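PDB 6FRL: tryptophan halogenase superfamily from Brevundimonas sp. BAL3, which probably catalyses flavin-dependent halogenation of aromatic substrates such as indoles, preferring bromide over chloride. Local coordinates for residues A272-G280 and G290-L298; I88-P96 and L399-T407. One frame throughout, in Å; residues are numbered along the deposited sequence.

Contact 1 of 2, residues A272-G280 and G290-L298; sequences ARSAGWQWG and GLVFSSAHL
Trp279 and Gly290 pair midway along the antiparallel beta hairpin of strands 276-282 and 286-293, in the middle of a mixed sheet of the halogenase fold. The indole of Trp279 leans across the strand gap and lies flat over its partner: Gly290 CA sits above the centre of the six-membered ring, 3.4 Å from the centroid and only 5° off the normal, a CH-pi contact so close that the ring leaves Gly290 no room for a CB. CG of Trp279 stands between the backbone N and the carbonyl carbon (chi1 83°), and this swings the ring over the neighbouring strand. Val292 CG2 meets the same indole from another direction, at its edge and 3.8 Å from Trp279 CZ3, while also lying over one face of the Trp277 ring, 3.5 Å from Trp277 CZ2. One methyl is thus wedged between two tryptophans. An alanine in place of Trp279 would probably uncover Gly290 CA and leave Val292 CG2 without its second aromatic neighbour. Trp277 NE1 points on to Glu348. The opposite face of the hairpin carries Gln278 and Leu291. There Arg273 grips Gln278 OE1 side-on with NE and NH2, the oxygen lying close to the guanidinium plane, and its CG packs against Leu291 CD1. Between the two faces, the backbones of Trp277 and Val292 exchange two hydrogen bonds of 2.8 Å, N to O each way. At the hairpin's open end, in the turn before Gly276, Ala275 CB packs against His297 CB and Leu298 CG, and Ser294 N donates to Ala275 O at 3.0 Å.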
ATOM      1  N   ALA B 272      25.219  -0.979 -21.591  1.00 36.00           N
ATOM      2  CA  ALA B 272      26.090  -1.986 -20.980  1.00 37.44           C
ATOM      3  C   ALA B 272      27.407  -2.104 -21.756  1.00 40.59           C
ATOM      4  O   ALA B 272      27.402  -2.141 -22.994  1.00 37.11           O
ATOM      5  CB  ALA B 272      25.398  -3.337 -20.925  1.00 39.23           C
ATOM      6  N   ARG B 273      28.516  -2.175 -21.014  1.00 45.72           N
ATOM      7  CA  ARG B 273      29.863  -2.373 -21.588  1.00 45.33           C
ATOM      8  C   ARG B 273      30.468  -3.654 -21.001  1.00 45.82           C
ATOM      9  O   ARG B 273      29.735  -4.466 -20.430  1.00 44.50           O
ATOM     10  CB  ARG B 273      30.756  -1.121 -21.356  1.00 44.80           C
ATOM     11  CG  ARG B 273      30.194   0.208 -21.850  1.00 44.67           C
ATOM     12  CD  ARG B 273      30.076   0.262 -23.350  1.00 45.65           C
ATOM     13  NE  ARG B 273      29.813   1.626 -23.819  1.00 49.70           N
ATOM     14  CZ  ARG B 273      29.364   1.933 -25.039  1.00 52.62           C
ATOM     15  NH1 ARG B 273      29.131   0.989 -25.961  1.00 59.73           N
ATOM     16  NH2 ARG B 273      29.176   3.206 -25.383  1.00 50.39           N
ATOM     17  N   SER B 274      31.780  -3.847 -21.144  1.00 48.93           N
ATOM     18  CA  SER B 274      32.447  -5.121 -20.783  1.00 46.85           C
ATOM     19  C   SER B 274      32.383  -5.486 -19.313  1.00 42.37           C
ATOM     20  O   SER B 274      32.356  -6.675 -18.995  1.00 39.52           O
ATOM     21  CB  SER B 274      33.941  -5.131 -21.245  1.00 44.75           C
ATOM     22  OG  SER B 274      34.795  -4.411 -20.372  1.00 41.80           O
ATOM     23  N   ALA B 275      32.377  -4.490 -18.424  1.00 39.73           N
ATOM     24  CA  ALA B 275      32.411  -4.779 -16.973  1.00 44.02           C
ATOM     25  C   ALA B 275      31.710  -3.736 -16.126  1.00 45.30           C
ATOM     26  O   ALA B 275      32.210  -3.340 -15.063  1.00 47.59           O
ATOM     27  CB  ALA B 275      33.846  -5.001 -16.488  1.00 44.78           C
ATOM     28  N   GLY B 276      30.518  -3.365 -16.590  1.00 45.75           N
ATOM     29  CA  GLY B 276      29.703  -2.294 -16.007  1.00 42.24           C
ATOM     30  C   GLY B 276      28.886  -1.611 -17.080  1.00 37.92           C
ATOM     31  O   GLY B 276      28.535  -2.234 -18.084  1.00 35.92           O
ATOM     32  N   TRP B 277      28.612  -0.323 -16.898  1.00 38.10           N
ATOM     33  CA  TRP B 277      27.688   0.381 -17.789  1.00 36.96           C
ATOM     34  C   TRP B 277      27.914   1.909 -17.861  1.00 35.89           C
ATOM     35  O   TRP B 277      28.413   2.532 -16.939  1.00 34.48           O
ATOM     36  CB  TRP B 277      26.229   0.048 -17.375  1.00 35.87           C
ATOM     37  CG  TRP B 277      25.911   0.387 -15.961  1.00 32.51           C
ATOM     38  CD1 TRP B 277      26.090  -0.407 -14.870  1.00 34.30           C
ATOM     39  CD2 TRP B 277      25.367   1.616 -15.479  1.00 32.64           C
ATOM     40  NE1 TRP B 277      25.690   0.257 -13.714  1.00 34.62           N
ATOM     41  CE2 TRP B 277      25.259   1.508 -14.062  1.00 32.92           C
ATOM     42  CE3 TRP B 277      24.977   2.807 -16.095  1.00 31.25           C
ATOM     43  CZ2 TRP B 277      24.762   2.531 -13.267  1.00 30.84           C
ATOM     44  CZ3 TRP B 277      24.480   3.828 -15.297  1.00 32.80           C
ATOM     45  CH2 TRP B 277      24.391   3.685 -13.887  1.00 31.94           C
ATOM     46  N   GLN B 278      27.509   2.488 -18.981  1.00 36.62           N
ATOM     47  CA  GLN B 278      27.685   3.890 -19.276  1.00 35.99           C
ATOM     48  C   GLN B 278      26.342   4.633 -19.216  1.00 37.52           C
ATOM     49  O   GLN B 278      25.315   4.144 -19.703  1.00 34.63           O
ATOM     50  CB  GLN B 278      28.310   4.042 -20.675  1.00 35.58           C
ATOM     51  CG  GLN B 278      28.437   5.471 -21.229  1.00 36.49           C
ATOM     52  CD  GLN B 278      28.975   5.506 -22.647  1.00 37.68           C
ATOM     53  OE1 GLN B 278      29.368   4.483 -23.204  1.00 43.23           O
ATOM     54  NE2 GLN B 278      29.018   6.689 -23.236  1.00 37.24           N
ATOM     55  N   TRP B 279      26.372   5.837 -18.648  1.00 37.37           N
ATOM     56  CA  TRP B 279      25.206   6.697 -18.613  1.00 36.50           C
ATOM     57  C   TRP B 279      25.360   7.912 -19.560  1.00 37.44           C
ATOM     58  O   TRP B 279      26.481   8.326 -19.923  1.00 40.14           O
ATOM     59  CB  TRP B 279      24.916   7.091 -17.162  1.00 35.34           C
ATOM     60  CG  TRP B 279      25.682   8.259 -16.563  1.00 35.48           C
ATOM     61  CD1 TRP B 279      25.502   9.607 -16.829  1.00 32.73           C
ATOM     62  CD2 TRP B 279      26.654   8.187 -15.510  1.00 33.17           C
ATOM     63  NE1 TRP B 279      26.328  10.356 -16.030  1.00 33.48           N
ATOM     64  CE2 TRP B 279      27.048   9.518 -15.212  1.00 32.88           C
ATOM     65  CE3 TRP B 279      27.239   7.130 -14.799  1.00 31.59           C
ATOM     66  CZ2 TRP B 279      28.005   9.819 -14.233  1.00 31.43           C
ATOM     67  CZ3 TRP B 279      28.193   7.422 -13.820  1.00 32.29           C
ATOM     68  CH2 TRP B 279      28.564   8.768 -13.543  1.00 33.01           C
ATOM     69  N   GLY B 280      24.218   8.457 -19.952  1.00 34.38           N
ATOM     70  CA  GLY B 280      24.165   9.570 -20.873  1.00 34.37           C
ATOM     71  C   GLY B 280      22.947  10.421 -20.597  1.00 34.14           C
ATOM     72  O   GLY B 280      21.852  10.065 -20.993  1.00 35.04           O
ATOM     73  N   GLY B 290      29.068   9.083 -17.986  1.00 36.83           N
ATOM     74  CA  GLY B 290      29.867   8.292 -17.053  1.00 36.74           C
ATOM     75  C   GLY B 290      29.911   6.792 -17.322  1.00 34.67           C
ATOM     76  O   GLY B 290      29.155   6.270 -18.122  1.00 29.82           O
ATOM     77  N   LEU B 291      30.834   6.122 -16.658  1.00 35.53           N
ATOM     78  CA  LEU B 291      30.936   4.692 -16.675  1.00 37.07           C
ATOM     79  C   LEU B 291      30.998   4.235 -15.227  1.00 37.69           C
ATOM     80  O   LEU B 291      31.852   4.700 -14.453  1.00 32.91           O
ATOM     81  CB  LEU B 291      32.196   4.228 -17.421  1.00 38.06           C
ATOM     82  CG  LEU B 291      32.210   2.729 -17.796  1.00 37.50           C
ATOM     83  CD1 LEU B 291      31.625   2.528 -19.190  1.00 37.78           C
ATOM     84  CD2 LEU B 291      33.606   2.110 -17.707  1.00 40.41           C
ATOM     85  N   VAL B 292      30.076   3.337 -14.873  1.00 40.73           N
ATOM     86  CA  VAL B 292      30.110   2.582 -13.605  1.00 44.63           C
ATOM     87  C   VAL B 292      30.712   1.205 -13.905  1.00 43.80           C
ATOM     88  O   VAL B 292      30.309   0.586 -14.879  1.00 40.53           O
ATOM     89  CB  VAL B 292      28.673   2.389 -13.054  1.00 45.73           C
ATOM     90  CG1 VAL B 292      28.664   1.441 -11.839  1.00 45.40           C
ATOM     91  CG2 VAL B 292      28.050   3.746 -12.738  1.00 48.13           C
ATOM     92  N   PHE B 293      31.636   0.709 -13.084  1.00 44.25           N
ATOM     93  CA  PHE B 293      32.327  -0.548 -13.426  1.00 43.07           C
ATOM     94  C   PHE B 293      32.993  -1.249 -12.236  1.00 43.25           C
ATOM     95  O   PHE B 293      33.125  -0.676 -11.148  1.00 37.18           O
ATOM     96  CB  PHE B 293      33.370  -0.269 -14.511  1.00 44.91           C
ATOM     97  CG  PHE B 293      34.477   0.639 -14.056  1.00 48.77           C
ATOM     98  CD1 PHE B 293      34.315   2.019 -14.067  1.00 51.54           C
ATOM     99  CD2 PHE B 293      35.677   0.105 -13.585  1.00 51.41           C
ATOM    100  CE1 PHE B 293      35.334   2.847 -13.626  1.00 55.33           C
ATOM    101  CE2 PHE B 293      36.703   0.921 -13.136  1.00 56.24           C
ATOM    102  CZ  PHE B 293      36.536   2.297 -13.165  1.00 58.28           C
ATOM    103  N   SER B 294      33.417  -2.499 -12.473  1.00 50.42           N
ATOM    104  CA  SER B 294      34.186  -3.316 -11.478  1.00 49.86           C
ATOM    105  C   SER B 294      35.706  -3.176 -11.676  1.00 43.67           C
ATOM    106  O   SER B 294      36.229  -3.633 -12.675  1.00 38.71           O
ATOM    107  CB  SER B 294      33.801  -4.798 -11.576  1.00 46.59           C
ATOM    108  OG  SER B 294      34.584  -5.614 -10.710  1.00 42.56           O
ATOM    109  N   SER B 295      36.411  -2.565 -10.721  1.00 47.96           N
ATOM    110  CA  SER B 295      37.881  -2.386 -10.838  1.00 49.15           C
ATOM    111  C   SER B 295      38.616  -3.740 -10.847  1.00 49.98           C
ATOM    112  O   SER B 295      39.645  -3.879 -11.498  1.00 49.97           O
ATOM    113  CB  SER B 295      38.451  -1.420  -9.775  1.00 45.73           C
ATOM    114  OG  SER B 295      38.384  -1.947  -8.473  1.00 45.15           O
ATOM    115  N   ALA B 296      38.045  -4.741 -10.183  1.00 50.18           N
ATOM    116  CA  ALA B 296      38.555  -6.108 -10.254  1.00 49.56           C
ATOM    117  C   ALA B 296      38.528  -6.757 -11.658  1.00 48.34           C
ATOM    118  O   ALA B 296      39.181  -7.786 -11.858  1.00 53.52           O
ATOM    119  CB  ALA B 296      37.846  -6.981  -9.228  1.00 48.42           C
ATOM    120  N   HIS B 297      37.784  -6.182 -12.607  1.00 49.67           N
ATOM    121  CA  HIS B 297      37.792  -6.614 -14.021  1.00 50.79           C
ATOM    122  C   HIS B 297      38.365  -5.573 -14.979  1.00 52.50           C
ATOM    123  O   HIS B 297      38.602  -5.877 -16.145  1.00 51.85           O
ATOM    124  CB  HIS B 297      36.363  -6.912 -14.496  1.00 54.23           C
ATOM    125  CG  HIS B 297      35.678  -8.006 -13.741  1.00 51.60           C
ATOM    126  ND1 HIS B 297      35.244  -7.860 -12.441  1.00 51.80           N
ATOM    127  CD2 HIS B 297      35.296  -9.245 -14.133  1.00 49.90           C
ATOM    128  CE1 HIS B 297      34.666  -8.983 -12.046  1.00 57.26           C
ATOM    129  NE2 HIS B 297      34.690  -9.842 -13.053  1.00 52.94           N
ATOM    130  N   LEU B 298      38.525  -4.333 -14.524  1.00 57.66           N
ATOM    131  CA  LEU B 298      39.023  -3.261 -15.380  1.00 61.25           C
ATOM    132  C   LEU B 298      40.053  -2.382 -14.654  1.00 64.05           C
ATOM    133  O   LEU B 298      39.854  -1.947 -13.519  1.00 55.54           O
ATOM    134  CB  LEU B 298      37.881  -2.367 -15.885  1.00 59.74           C
ATOM    135  CG  LEU B 298      36.959  -2.739 -17.053  1.00 59.61           C
ATOM    136  CD1 LEU B 298      35.926  -1.619 -17.236  1.00 59.07           C
ATOM    137  CD2 LEU B 298      37.692  -2.985 -18.349  1.00 58.93           C
TER

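Contact 2 of 2, residues I88-P96 and L399-T407; sequences IRFLDWSGP and LHYKLNRRT
The C-terminal end of the long helix 376-402, with the loop that follows, docks here against strand 87-91 and the turn after it. Phe90 and His400 meet obliquely, planes at 49°: Phe90 CZ approaches the edge of the imidazole, 3.7 Å from His400 CD2, while His400 NE2 is held by Glu351. One residue further along the helix, Tyr401 brings CD1 to 4.1 Å from Trp93 CZ3, again with the rings inclined; its hydroxyl bonds to Glu348. Trp93 in turn lies with one face over Phe90 CD1, so Phe90 is touched by both His400 and Trp93.

Beyond the helix, Asn404 shapes the loop. Its ND2 reaches back to Tyr401 O, and its OD1 accepts from Arg406 N at 2.9 Å, closing an Asx turn. That turn presents Arg405 N to Trp93 O, in the carbonyl plane on a lone pair, while Asn404 CB rests against the same oxygen. The Arg406 chain turns at the CG-CD bond (chi3 67°), bringing its guanidinium edge to the carbonyl of Asp92, and NH2 is left to bridge to Asp408. Edge-on, with the acceptor only 2° out of the guanidinium plane, Arg406 NH1 donates to Asp92 O at 3.0 Å.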
ATOM      1  N   ILE B  88      14.041   5.524 -19.150  1.00 28.60           N
ATOM      2  CA  ILE B  88      15.462   5.192 -19.369  1.00 28.99           C
ATOM      3  C   ILE B  88      15.570   4.152 -20.448  1.00 30.04           C
ATOM      4  O   ILE B  88      14.774   3.206 -20.488  1.00 34.14           O
ATOM      5  CB  ILE B  88      16.121   4.614 -18.104  1.00 28.94           C
ATOM      6  CG1 ILE B  88      15.997   5.597 -16.941  1.00 29.08           C
ATOM      7  CG2 ILE B  88      17.585   4.233 -18.355  1.00 28.57           C
ATOM      8  CD1 ILE B  88      16.486   5.018 -15.611  1.00 30.40           C
ATOM      9  N   ARG B  89      16.560   4.315 -21.318  1.00 31.75           N
ATOM     10  CA  ARG B  89      16.753   3.400 -22.435  1.00 31.58           C
ATOM     11  C   ARG B  89      17.939   2.465 -22.203  1.00 28.43           C
ATOM     12  O   ARG B  89      19.060   2.923 -22.107  1.00 32.98           O
ATOM     13  CB  ARG B  89      16.923   4.199 -23.710  1.00 34.04           C
ATOM     14  CG  ARG B  89      16.850   3.344 -24.958  1.00 36.96           C
ATOM     15  CD  ARG B  89      16.717   4.203 -26.183  1.00 37.85           C
ATOM     16  NE  ARG B  89      16.512   3.391 -27.380  1.00 42.46           N
ATOM     17  CZ  ARG B  89      16.057   3.850 -28.545  1.00 40.46           C
ATOM     18  NH1 ARG B  89      15.767   5.128 -28.713  1.00 37.49           N
ATOM     19  NH2 ARG B  89      15.896   3.011 -29.561  1.00 42.29           N
ATOM     20  N   PHE B  90      17.664   1.167 -22.087  1.00 28.32           N
ATOM     21  CA  PHE B  90      18.692   0.140 -21.795  1.00 29.43           C
ATOM     22  C   PHE B  90      19.177  -0.513 -23.098  1.00 32.48           C
ATOM     23  O   PHE B  90      18.385  -1.146 -23.831  1.00 30.50           O
ATOM     24  CB  PHE B  90      18.154  -0.914 -20.822  1.00 26.97           C
ATOM     25  CG  PHE B  90      17.957  -0.384 -19.438  1.00 26.12           C
ATOM     26  CD1 PHE B  90      19.005  -0.312 -18.558  1.00 25.58           C
ATOM     27  CD2 PHE B  90      16.726   0.134 -19.039  1.00 27.49           C
ATOM     28  CE1 PHE B  90      18.837   0.251 -17.299  1.00 26.98           C
ATOM     29  CE2 PHE B  90      16.558   0.676 -17.775  1.00 26.08           C
ATOM     30  CZ  PHE B  90      17.608   0.733 -16.903  1.00 25.38           C
ATOM     31  N   LEU B  91      20.469  -0.310 -23.391  1.00 32.73           N
ATOM     32  CA  LEU B  91      21.109  -0.763 -24.637  1.00 32.16           C
ATOM     33  C   LEU B  91      22.147  -1.809 -24.325  1.00 31.51           C
ATOM     34  O   LEU B  91      22.942  -1.636 -23.375  1.00 33.72           O
ATOM     35  CB  LEU B  91      21.754   0.409 -25.388  1.00 34.27           C
ATOM     36  CG  LEU B  91      20.751   1.495 -25.814  1.00 35.16           C
ATOM     37  CD1 LEU B  91      21.424   2.738 -26.369  1.00 38.95           C
ATOM     38  CD2 LEU B  91      19.759   0.919 -26.811  1.00 35.75           C
ATOM     39  N   ASP B  92      22.070  -2.915 -25.078  1.00 30.70           N
ATOM     40  CA  ASP B  92      23.063  -4.005 -25.068  1.00 34.94           C
ATOM     41  C   ASP B  92      23.137  -4.826 -23.760  1.00 36.42           C
ATOM     42  O   ASP B  92      24.169  -5.450 -23.525  1.00 40.09           O
ATOM     43  CB  ASP B  92      24.487  -3.510 -25.464  1.00 34.71           C
ATOM     44  CG  ASP B  92      24.513  -2.751 -26.800  1.00 37.03           C
ATOM     45  OD1 ASP B  92      23.667  -2.961 -27.711  1.00 42.25           O
ATOM     46  OD2 ASP B  92      25.408  -1.926 -26.955  1.00 37.00           O
ATOM     47  N   TRP B  93      22.079  -4.861 -22.934  1.00 37.03           N
ATOM     48  CA  TRP B  93      22.096  -5.695 -21.692  1.00 36.65           C
ATOM     49  C   TRP B  93      21.795  -7.174 -21.980  1.00 38.54           C
ATOM     50  O   TRP B  93      22.099  -8.051 -21.162  1.00 33.53           O
ATOM     51  CB  TRP B  93      21.149  -5.144 -20.593  1.00 34.49           C
ATOM     52  CG  TRP B  93      21.642  -3.869 -19.973  1.00 33.45           C
ATOM     53  CD1 TRP B  93      21.764  -2.646 -20.593  1.00 33.96           C
ATOM     54  CD2 TRP B  93      22.133  -3.688 -18.634  1.00 32.14           C
ATOM     55  NE1 TRP B  93      22.294  -1.722 -19.712  1.00 34.64           N
ATOM     56  CE2 TRP B  93      22.533  -2.336 -18.512  1.00 32.25           C
ATOM     57  CE3 TRP B  93      22.280  -4.533 -17.529  1.00 30.31           C
ATOM     58  CZ2 TRP B  93      23.055  -1.821 -17.332  1.00 33.19           C
ATOM     59  CZ3 TRP B  93      22.790  -4.006 -16.347  1.00 28.94           C
ATOM     60  CH2 TRP B  93      23.170  -2.673 -16.257  1.00 30.38           C
ATOM     61  N   SER B  94      21.172  -7.429 -23.130  1.00 43.27           N
ATOM     62  CA  SER B  94      20.813  -8.784 -23.554  1.00 47.39           C
ATOM     63  C   SER B  94      21.704  -9.334 -24.700  1.00 53.56           C
ATOM     64  O   SER B  94      21.466 -10.437 -25.179  1.00 66.13           O
ATOM     65  CB  SER B  94      19.323  -8.826 -23.944  1.00 46.42           C
ATOM     66  OG  SER B  94      18.492  -8.854 -22.800  1.00 44.30           O
ATOM     67  N   GLY B  95      22.747  -8.592 -25.081  1.00 54.68           N
ATOM     68  CA  GLY B  95      23.570  -8.866 -26.244  1.00 53.22           C
ATOM     69  C   GLY B  95      23.512  -7.707 -27.234  1.00 53.72           C
ATOM     70  O   GLY B  95      22.544  -6.940 -27.216  1.00 46.47           O
ATOM     71  N   PRO B  96      24.550  -7.563 -28.089  1.00 56.23           N
ATOM     72  CA  PRO B  96      24.614  -6.565 -29.155  1.00 53.96           C
ATOM     73  C   PRO B  96      23.298  -6.255 -29.881  1.00 51.55           C
ATOM     74  O   PRO B  96      22.647  -7.167 -30.409  1.00 45.73           O
ATOM     75  CB  PRO B  96      25.623  -7.192 -30.121  1.00 55.75           C
ATOM     76  CG  PRO B  96      26.616  -7.830 -29.208  1.00 59.63           C
ATOM     77  CD  PRO B  96      25.877  -8.196 -27.929  1.00 62.49           C
ATOM     78  N   LEU B 399      18.200  -6.862  -9.858  1.00 27.41           N
ATOM     79  CA  LEU B 399      17.478  -7.566 -10.921  1.00 26.85           C
ATOM     80  C   LEU B 399      18.050  -7.315 -12.306  1.00 26.81           C
ATOM     81  O   LEU B 399      18.101  -8.254 -13.116  1.00 28.74           O
ATOM     82  CB  LEU B 399      15.967  -7.215 -10.919  1.00 26.21           C
ATOM     83  CG  LEU B 399      15.087  -8.032 -11.870  1.00 25.66           C
ATOM     84  CD1 LEU B 399      15.067  -9.497 -11.481  1.00 27.06           C
ATOM     85  CD2 LEU B 399      13.682  -7.499 -11.944  1.00 26.04           C
ATOM     86  N   HIS B 400      18.452  -6.069 -12.580  1.00 26.18           N
ATOM     87  CA  HIS B 400      18.963  -5.673 -13.895  1.00 27.89           C
ATOM     88  C   HIS B 400      20.232  -6.515 -14.261  1.00 31.45           C
ATOM     89  O   HIS B 400      20.415  -6.984 -15.411  1.00 32.98           O
ATOM     90  CB  HIS B 400      19.311  -4.181 -13.933  1.00 28.26           C
ATOM     91  CG  HIS B 400      18.140  -3.233 -13.849  1.00 29.49           C
ATOM     92  ND1 HIS B 400      17.388  -3.065 -12.705  1.00 29.09           N
ATOM     93  CD2 HIS B 400      17.666  -2.315 -14.745  1.00 29.02           C
ATOM     94  CE1 HIS B 400      16.484  -2.116 -12.904  1.00 27.62           C
ATOM     95  NE2 HIS B 400      16.630  -1.646 -14.133  1.00 26.91           N
ATOM     96  N   TYR B 401      21.097  -6.706 -13.278  1.00 31.91           N
ATOM     97  CA  TYR B 401      22.305  -7.505 -13.473  1.00 34.64           C
ATOM     98  C   TYR B 401      21.976  -9.006 -13.531  1.00 33.41           C
ATOM     99  O   TYR B 401      22.475  -9.728 -14.387  1.00 29.71           O
ATOM    100  CB  TYR B 401      23.305  -7.268 -12.324  1.00 34.33           C
ATOM    101  CG  TYR B 401      23.945  -5.899 -12.281  1.00 35.80           C
ATOM    102  CD1 TYR B 401      24.957  -5.550 -13.193  1.00 36.77           C
ATOM    103  CD2 TYR B 401      23.584  -4.949 -11.311  1.00 34.01           C
ATOM    104  CE1 TYR B 401      25.551  -4.292 -13.154  1.00 34.34           C
ATOM    105  CE2 TYR B 401      24.190  -3.697 -11.264  1.00 32.12           C
ATOM    106  CZ  TYR B 401      25.171  -3.378 -12.184  1.00 32.86           C
ATOM    107  OH  TYR B 401      25.815  -2.167 -12.149  1.00 32.75           O
ATOM    108  N   LYS B 402      21.140  -9.451 -12.591  1.00 35.06           N
ATOM    109  CA  LYS B 402      20.740 -10.853 -12.469  1.00 32.55           C
ATOM    110  C   LYS B 402      20.165 -11.471 -13.743  1.00 34.05           C
ATOM    111  O   LYS B 402      20.385 -12.659 -13.974  1.00 35.02           O
ATOM    112  CB  LYS B 402      19.740 -10.998 -11.330  1.00 30.25           C
ATOM    113  CG  LYS B 402      19.289 -12.437 -11.043  1.00 31.45           C
ATOM    114  CD  LYS B 402      20.467 -13.371 -10.801  1.00 31.54           C
ATOM    115  CE  LYS B 402      20.086 -14.640 -10.074  1.00 30.68           C
ATOM    116  NZ  LYS B 402      21.236 -15.595 -10.026  1.00 30.55           N
ATOM    117  N   LEU B 403      19.442 -10.679 -14.547  1.00 33.82           N
ATOM    118  CA  LEU B 403      18.749 -11.169 -15.750  1.00 33.96           C
ATOM    119  C   LEU B 403      19.454 -10.876 -17.091  1.00 32.94           C
ATOM    120  O   LEU B 403      18.905 -11.149 -18.191  1.00 31.02           O
ATOM    121  CB  LEU B 403      17.344 -10.564 -15.805  1.00 34.69           C
ATOM    122  CG  LEU B 403      16.432 -10.779 -14.594  1.00 34.40           C
ATOM    123  CD1 LEU B 403      15.086 -10.144 -14.860  1.00 33.39           C
ATOM    124  CD2 LEU B 403      16.263 -12.261 -14.314  1.00 33.34           C
ATOM    125  N   ASN B 404      20.668 -10.347 -17.027  1.00 34.25           N
ATOM    126  CA  ASN B 404      21.386 -10.019 -18.252  1.00 36.32           C
ATOM    127  C   ASN B 404      21.606 -11.299 -19.092  1.00 38.10           C
ATOM    128  O   ASN B 404      21.654 -12.395 -18.543  1.00 43.28           O
ATOM    129  CB  ASN B 404      22.683  -9.279 -17.926  1.00 34.26           C
ATOM    130  CG  ASN B 404      23.860 -10.210 -17.764  1.00 34.14           C
ATOM    131  OD1 ASN B 404      24.472 -10.610 -18.759  1.00 33.45           O
ATOM    132  ND2 ASN B 404      24.213 -10.529 -16.518  1.00 31.05           N
ATOM    133  N   ARG B 405      21.701 -11.142 -20.403  1.00 40.29           N
ATOM    134  CA  ARG B 405      21.948 -12.252 -21.337  1.00 50.97           C
ATOM    135  C   ARG B 405      23.270 -12.086 -22.161  1.00 50.15           C
ATOM    136  O   ARG B 405      23.416 -12.601 -23.273  1.00 52.46           O
ATOM    137  CB  ARG B 405      20.740 -12.416 -22.273  1.00 57.63           C
ATOM    138  CG  ARG B 405      19.481 -12.937 -21.611  1.00 66.07           C
ATOM    139  CD  ARG B 405      18.607 -13.606 -22.686  1.00 74.93           C
ATOM    140  NE  ARG B 405      17.237 -13.894 -22.238  1.00 85.60           N
ATOM    141  CZ  ARG B 405      16.602 -15.073 -22.308  1.00 92.37           C
ATOM    142  NH1 ARG B 405      17.189 -16.159 -22.828  1.00 96.96           N
ATOM    143  NH2 ARG B 405      15.358 -15.180 -21.850  1.00 91.76           N
ATOM    144  N   ARG B 406      24.241 -11.388 -21.590  1.00 48.60           N
ATOM    145  CA  ARG B 406      25.494 -11.132 -22.276  1.00 46.27           C
ATOM    146  C   ARG B 406      26.408 -12.330 -22.076  1.00 47.98           C
ATOM    147  O   ARG B 406      26.544 -12.812 -20.957  1.00 45.60           O
ATOM    148  CB  ARG B 406      26.142  -9.846 -21.743  1.00 42.66           C
ATOM    149  CG  ARG B 406      25.501  -8.561 -22.256  1.00 39.48           C
ATOM    150  CD  ARG B 406      26.180  -7.341 -21.677  1.00 41.45           C
ATOM    151  NE  ARG B 406      27.568  -7.166 -22.134  1.00 40.10           N
ATOM    152  CZ  ARG B 406      27.969  -6.351 -23.108  1.00 41.05           C
ATOM    153  NH1 ARG B 406      27.117  -5.596 -23.797  1.00 42.59           N
ATOM    154  NH2 ARG B 406      29.256  -6.312 -23.426  1.00 44.13           N
ATOM    155  N   THR B 407      27.024 -12.815 -23.154  1.00 54.58           N
ATOM    156  CA  THR B 407      27.932 -13.984 -23.088  1.00 59.32           C
ATOM    157  C   THR B 407      29.428 -13.572 -23.114  1.00 56.64           C
ATOM    158  O   THR B 407      30.281 -14.366 -22.745  1.00 59.80           O
ATOM    159  CB  THR B 407      27.615 -15.020 -24.221  1.00 65.33           C
ATOM    160  OG1 THR B 407      28.346 -14.705 -25.417  1.00 74.77           O
ATOM    161  CG2 THR B 407      26.110 -15.062 -24.562  1.00 65.59           C
TER

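From the N terminus, the chain first lays down strand 87-91 and the turn at 92-96, whose partner, the end of helix 376-402, arrives some 300 residues later. Contact 1 nests inside that large loop as a local hairpin closure across nine residues. The two centres are 13 Å apart and share one sheet: strand 268-273 runs beside strand 87-91, and Ala272 N probably bonds to Leu91 O at 3.0 Å. Trp277 and Tyr401 also meet, NE1 to OH at 2.9 Å, and both bond to Glu348 OE1. Contact 1 thus builds the sheet's interior, while contact 2 fastens the helical C-terminal part to it.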